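Local structure of histidine acid phosphatase (Bifidobacterium longum subsp. infantis, 6RXD) at residues 47-59 with 304-318. The protein is a histidine acid phytase of the multiple inositol polyphosphate phosphatase group that probably removes phosphate from inositol hexakisphosphate and from 2,3-bisphosphoglycerate. Sequence-based numbering, arbitrary orientation.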
loop_
_atom_site.group_PDB
_atom_site.type_symbol
_atom_site.label_atom_id
_atom_site.label_comp_id
_atom_site.label_asym_id
_atom_site.label_seq_id
_atom_site.Cartn_x
_atom_site.Cartn_y
_atom_site.Cartn_z
ATOM N N SER A 47 3.680 3.090 -6.712
ATOM C CA SER A 47 4.376 1.978 -7.351
ATOM C C SER A 47 5.896 2.112 -7.317
ATOM O O SER A 47 6.442 3.187 -7.571
ATOM C CB SER A 47 3.935 1.884 -8.806
ATOM O OG SER A 47 2.600 1.426 -8.911
ATOM N N ARG A 48 6.553 0.996 -7.001
ATOM C CA ARG A 48 8.008 0.895 -6.906
ATOM C C ARG A 48 8.482 -0.223 -7.809
ATOM O O ARG A 48 7.690 -1.062 -8.224
ATOM C CB ARG A 48 8.421 0.530 -5.477
ATOM C CG ARG A 48 8.076 1.532 -4.405
ATOM C CD ARG A 48 8.400 0.947 -3.030
ATOM N NE ARG A 48 9.808 0.571 -2.900
ATOM C CZ ARG A 48 10.515 0.686 -1.777
ATOM N NH1 ARG A 48 11.795 0.325 -1.753
ATOM N NH2 ARG A 48 9.947 1.172 -0.678
ATOM N N GLY A 49 9.780 -0.255 -8.097
ATOM C CA GLY A 49 10.335 -1.372 -8.842
ATOM C C GLY A 49 10.611 -2.563 -7.946
ATOM O O GLY A 49 10.165 -2.603 -6.797
ATOM N N LEU A 50 11.335 -3.551 -8.469
ATOM C CA LEU A 50 11.760 -4.683 -7.651
ATOM C C LEU A 50 12.620 -4.172 -6.505
ATOM O O LEU A 50 13.369 -3.208 -6.669
ATOM C CB LEU A 50 12.562 -5.668 -8.501
ATOM C CG LEU A 50 11.752 -6.375 -9.585
ATOM C CD1 LEU A 50 12.677 -7.172 -10.520
ATOM C CD2 LEU A 50 10.686 -7.286 -8.961
ATOM N N SER A 51 12.515 -4.807 -5.337
ATOM C CA SER A 51 13.240 -4.340 -4.158
ATOM C C SER A 51 14.737 -4.612 -4.282
ATOM O O SER A 51 15.562 -3.870 -3.745
ATOM C CB SER A 51 12.696 -5.001 -2.893
ATOM O OG SER A 51 12.842 -6.405 -2.956
ATOM N N SER A 52 15.085 -5.678 -4.999
ATOM C CA SER A 52 16.480 -6.032 -5.226
ATOM C C SER A 52 16.606 -6.988 -6.401
ATOM O O SER A 52 15.598 -7.454 -6.942
ATOM C CB SER A 52 17.076 -6.679 -3.973
ATOM O OG SER A 52 16.441 -7.909 -3.704
ATOM N N TYR A 53 17.844 -7.247 -6.813
ATOM C CA TYR A 53 18.134 -8.205 -7.870
ATOM C C TYR A 53 17.960 -9.593 -7.274
ATOM O O TYR A 53 18.868 -10.131 -6.624
ATOM C CB TYR A 53 19.560 -7.972 -8.397
ATOM C CG TYR A 53 19.977 -8.832 -9.578
ATOM C CD1 TYR A 53 19.188 -8.930 -10.722
ATOM C CD2 TYR A 53 21.177 -9.527 -9.553
ATOM C CE1 TYR A 53 19.586 -9.730 -11.802
ATOM C CE2 TYR A 53 21.583 -10.311 -10.614
ATOM C CZ TYR A 53 20.789 -10.409 -11.740
ATOM O OH TYR A 53 21.210 -11.203 -12.792
ATOM N N LYS A 54 16.779 -10.165 -7.475
ATOM C CA LYS A 54 16.379 -11.349 -6.720
ATOM C C LYS A 54 15.449 -12.245 -7.529
ATOM O O LYS A 54 15.879 -13.299 -8.011
ATOM C CB LYS A 54 15.725 -10.937 -5.394
ATOM C CG LYS A 54 15.294 -12.117 -4.528
ATOM C CD LYS A 54 14.660 -11.661 -3.202
ATOM C CE LYS A 54 13.349 -10.916 -3.426
ATOM N NZ LYS A 54 12.692 -10.582 -2.126
ATOM N N TYR A 55 14.187 -11.841 -7.675
ATOM C CA TYR A 55 13.231 -12.632 -8.451
ATOM C C TYR A 55 13.686 -12.715 -9.903
ATOM O O TYR A 55 13.620 -13.776 -10.540
ATOM C CB TYR A 55 11.839 -12.000 -8.400
ATOM C CG TYR A 55 11.185 -12.032 -7.029
ATOM C CD1 TYR A 55 11.236 -13.172 -6.236
ATOM C CD2 TYR A 55 10.535 -10.908 -6.526
ATOM C CE1 TYR A 55 10.636 -13.199 -4.983
ATOM C CE2 TYR A 55 9.937 -10.921 -5.273
ATOM C CZ TYR A 55 9.992 -12.069 -4.508
ATOM O OH TYR A 55 9.389 -12.086 -3.266
ATOM N N ASP A 56 14.132 -11.580 -10.430
ATOM C CA ASP A 56 14.663 -11.543 -11.785
ATOM C C ASP A 56 16.008 -12.257 -11.897
ATOM O O ASP A 56 16.287 -12.919 -12.903
ATOM C CB ASP A 56 14.753 -10.092 -12.314
ATOM C CG ASP A 56 15.527 -9.145 -11.389
ATOM O OD1 ASP A 56 16.022 -8.113 -11.892
ATOM O OD2 ASP A 56 15.626 -9.383 -10.167
ATOM N N ALA A 57 16.825 -12.154 -10.850
ATOM C CA ALA A 57 18.111 -12.844 -10.828
ATOM C C ALA A 57 17.911 -14.355 -10.856
ATOM O O ALA A 57 18.497 -15.063 -11.684
ATOM C CB ALA A 57 18.905 -12.444 -9.592
ATOM N N LEU A 58 17.093 -14.850 -9.932
ATOM C CA LEU A 58 16.939 -16.292 -9.775
ATOM C C LEU A 58 16.336 -16.931 -11.015
ATOM O O LEU A 58 16.739 -18.031 -11.417
ATOM C CB LEU A 58 16.091 -16.615 -8.537
ATOM C CG LEU A 58 16.789 -16.424 -7.188
ATOM C CD1 LEU A 58 15.783 -16.452 -6.054
ATOM C CD2 LEU A 58 17.832 -17.509 -7.000
ATOM N N LEU A 59 15.363 -16.255 -11.627
ATOM C CA LEU A 59 14.747 -16.813 -12.813
ATOM C C LEU A 59 15.701 -16.809 -14.009
ATOM O O LEU A 59 15.635 -17.696 -14.852
ATOM C CB LEU A 59 13.420 -16.124 -13.131
ATOM C CG LEU A 59 12.261 -16.494 -12.194
ATOM C CD1 LEU A 59 11.075 -15.622 -12.515
ATOM C CD2 LEU A 59 11.876 -17.975 -12.340
ATOM N N ALA A 304 9.671 -21.131 -8.157
ATOM C CA ALA A 304 9.851 -20.533 -9.479
ATOM C C ALA A 304 8.587 -19.827 -9.954
ATOM O O ALA A 304 8.657 -18.713 -10.484
ATOM C CB ALA A 304 10.305 -21.579 -10.500
ATOM N N ALA A 305 7.429 -20.456 -9.749
ATOM C CA ALA A 305 6.169 -19.871 -10.200
ATOM C C ALA A 305 5.837 -18.603 -9.417
ATOM O O ALA A 305 5.376 -17.610 -9.994
ATOM C CB ALA A 305 5.020 -20.891 -10.099
ATOM N N MET A 306 6.052 -18.630 -8.101
ATOM C CA MET A 306 5.778 -17.443 -7.305
ATOM C C MET A 306 6.749 -16.325 -7.657
ATOM O O MET A 306 6.372 -15.157 -7.629
ATOM C CB MET A 306 5.812 -17.754 -5.798
ATOM C CG MET A 306 4.618 -18.583 -5.295
ATOM S SD MET A 306 2.996 -17.801 -5.526
ATOM C CE MET A 306 3.339 -16.171 -4.872
ATOM N N ASP A 307 7.985 -16.665 -8.007
ATOM C CA ASP A 307 8.917 -15.640 -8.481
ATOM C C ASP A 307 8.439 -15.037 -9.801
ATOM O O ASP A 307 8.505 -13.813 -9.984
ATOM C CB ASP A 307 10.340 -16.195 -8.623
ATOM C CG ASP A 307 10.973 -16.508 -7.288
ATOM O OD1 ASP A 307 10.331 -16.245 -6.255
ATOM O OD2 ASP A 307 12.114 -17.013 -7.273
ATOM N N LEU A 308 7.932 -15.881 -10.694
ATOM C CA LEU A 308 7.425 -15.411 -11.985
ATOM C C LEU A 308 6.186 -14.542 -11.770
ATOM O O LEU A 308 6.027 -13.502 -12.418
ATOM C CB LEU A 308 7.099 -16.593 -12.921
ATOM C CG LEU A 308 6.703 -16.232 -14.360
ATOM C CD1 LEU A 308 7.804 -15.386 -14.977
ATOM C CD2 LEU A 308 6.499 -17.504 -15.169
ATOM N N TYR A 309 5.316 -14.962 -10.854
ATOM C CA TYR A 309 4.153 -14.154 -10.505
ATOM C C TYR A 309 4.582 -12.807 -9.932
ATOM O O TYR A 309 3.992 -11.776 -10.249
ATOM C CB TYR A 309 3.244 -14.896 -9.522
ATOM C CG TYR A 309 2.097 -14.045 -9.021
ATOM C CD1 TYR A 309 1.018 -13.746 -9.844
ATOM C CD2 TYR A 309 2.095 -13.543 -7.732
ATOM C CE1 TYR A 309 -0.035 -12.953 -9.377
ATOM C CE2 TYR A 309 1.058 -12.765 -7.271
ATOM C CZ TYR A 309 0.002 -12.474 -8.095
ATOM O OH TYR A 309 -1.019 -11.688 -7.614
ATOM N N ASN A 310 5.616 -12.797 -9.091
ATOM C CA ASN A 310 6.097 -11.522 -8.555
ATOM C C ASN A 310 6.608 -10.583 -9.648
ATOM O O ASN A 310 6.482 -9.358 -9.536
ATOM C CB ASN A 310 7.163 -11.732 -7.469
ATOM C CG ASN A 310 6.545 -11.877 -6.081
ATOM O OD1 ASN A 310 6.181 -10.884 -5.449
ATOM N ND2 ASN A 310 6.403 -13.106 -5.620
ATOM N N LEU A 311 7.184 -11.143 -10.705
ATOM C CA LEU A 311 7.636 -10.291 -11.808
ATOM C C LEU A 311 6.445 -9.757 -12.588
ATOM O O LEU A 311 6.442 -8.601 -13.004
ATOM C CB LEU A 311 8.610 -11.040 -12.730
ATOM C CG LEU A 311 9.949 -11.438 -12.098
ATOM C CD1 LEU A 311 10.843 -12.039 -13.180
ATOM C CD2 LEU A 311 10.640 -10.247 -11.441
ATOM N N TYR A 312 5.429 -10.592 -12.769
ATOM C CA TYR A 312 4.194 -10.183 -13.442
ATOM C C TYR A 312 3.523 -9.008 -12.737
ATOM O O TYR A 312 3.088 -8.032 -13.386
ATOM C CB TYR A 312 3.255 -11.391 -13.526
ATOM C CG TYR A 312 1.797 -11.103 -13.797
ATOM C CD1 TYR A 312 1.369 -10.662 -15.045
ATOM C CD2 TYR A 312 0.847 -11.328 -12.815
ATOM C CE1 TYR A 312 0.028 -10.423 -15.292
ATOM C CE2 TYR A 312 -0.496 -11.096 -13.051
ATOM C CZ TYR A 312 -0.898 -10.644 -14.295
ATOM O OH TYR A 312 -2.235 -10.408 -14.547
ATOM N N ILE A 313 3.434 -9.072 -11.415
ATOM C CA ILE A 313 2.749 -7.995 -10.725
ATOM C C ILE A 313 3.593 -6.725 -10.639
ATOM O O ILE A 313 3.060 -5.616 -10.727
ATOM C CB ILE A 313 2.197 -8.434 -9.359
ATOM C CG1 ILE A 313 3.335 -8.732 -8.383
ATOM C CG2 ILE A 313 1.274 -9.639 -9.535
ATOM C CD1 ILE A 313 2.846 -9.258 -7.015
ATOM N N ILE A 314 4.908 -6.869 -10.486
ATOM C CA ILE A 314 5.768 -5.683 -10.470
ATOM C C ILE A 314 5.836 -5.050 -11.867
ATOM O O ILE A 314 5.955 -3.838 -12.000
ATOM C CB ILE A 314 7.167 -5.997 -9.905
ATOM C CG1 ILE A 314 7.076 -6.308 -8.409
ATOM C CG2 ILE A 314 8.114 -4.816 -10.056
ATOM C CD1 ILE A 314 6.711 -5.100 -7.540
ATOM N N ALA A 315 5.754 -5.878 -12.904
ATOM C CA ALA A 315 5.745 -5.383 -14.284
ATOM C C ALA A 315 4.602 -4.405 -14.495
ATOM O O ALA A 315 4.759 -3.409 -15.200
ATOM C CB ALA A 315 5.633 -6.524 -15.263
ATOM N N ALA A 316 3.450 -4.680 -13.888
ATOM C CA ALA A 316 2.313 -3.761 -14.002
ATOM C C ALA A 316 2.644 -2.409 -13.381
ATOM O O ALA A 316 2.208 -1.362 -13.869
ATOM C CB ALA A 316 1.074 -4.353 -13.348
ATOM N N ASP A 317 3.392 -2.438 -12.282
ATOM C CA ASP A 317 3.789 -1.219 -11.579
ATOM C C ASP A 317 4.861 -0.486 -12.353
ATOM O O ASP A 317 5.049 0.720 -12.172
ATOM C CB ASP A 317 4.313 -1.571 -10.183
ATOM C CG ASP A 317 3.228 -2.095 -9.275
ATOM O OD1 ASP A 317 3.545 -2.456 -8.126
ATOM O OD2 ASP A 317 2.052 -2.124 -9.714
ATOM N N MET A 318 5.562 -1.218 -13.218
ATOM C CA MET A 318 6.638 -0.643 -14.023
ATOM C C MET A 318 6.190 -0.382 -15.455
ATOM O O MET A 318 6.998 -0.399 -16.392
ATOM C CB MET A 318 7.877 -1.545 -14.014
ATOM C CG MET A 318 8.389 -1.823 -12.605
ATOM S SD MET A 318 10.021 -2.600 -12.612
ATOM C CE MET A 318 11.051 -1.215 -13.108
HETATM O O HOH W 1 5.698 -1.785 -6.623
#
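Tyr55 lies against Asn310 with ring and amide planes only 15° apart, and Asn310 CB makes a CH-pi contact over one ring face, 3.8 Å from the centroid. Lys54 CE sits over the opposite face, offset toward the rim. Asp307 approaches the same ring obliquely, its OD1 3.2 Å from Tyr55 CD1. The Asn310 amide is fixed in rotation by a hydrogen bond from ND2 to Met306 O (2.9 Å), which comes from above the carbonyl plane; Asn310 N reaches that oxygen from the other face. One turn along, Leu59 is a knob in the hole formed by Ala304, Asp307, Leu308 and Leu311. With CG anti to the carbonyl carbon (chi1 -74°), its side chain projects into the hole and CD1 meets Leu311 CD1 at 3.7 Å. The other methyl of Leu311, CD2, touches both Tyr55 CB and Leu50 CD1, while Leu50 CD2 packs on Ile314 CG2 (3.7 Å). Ser47 and Arg48 close the RHGxR signature of histidine acid phosphatases at the end of strand 34-44, and the contact joins this stretch and the start of helix 55-69 to helix 301-317; the helical segments run at 133° to each other, axes 9.4 Å apart. Leu85 of helix 75-95 packs against both Leu59 and Leu311. At the loop end, where Met318 SD rests against Gly49 CA, a water adds a polar link: it accepts from Arg48 N (2.9 Å) and donates to Asp317 OD1 (2.7 Å), bridging segments that share no direct hydrogen bond. Ser47 packs beside Asp317, but its OG is hydrogen-bonded to Gln103. Where helix 55-69 begins, N-cap Lys54 gives its backbone N to Asp56 OD2, and Asp56 OD1 is held by Thr89 and Tyr97.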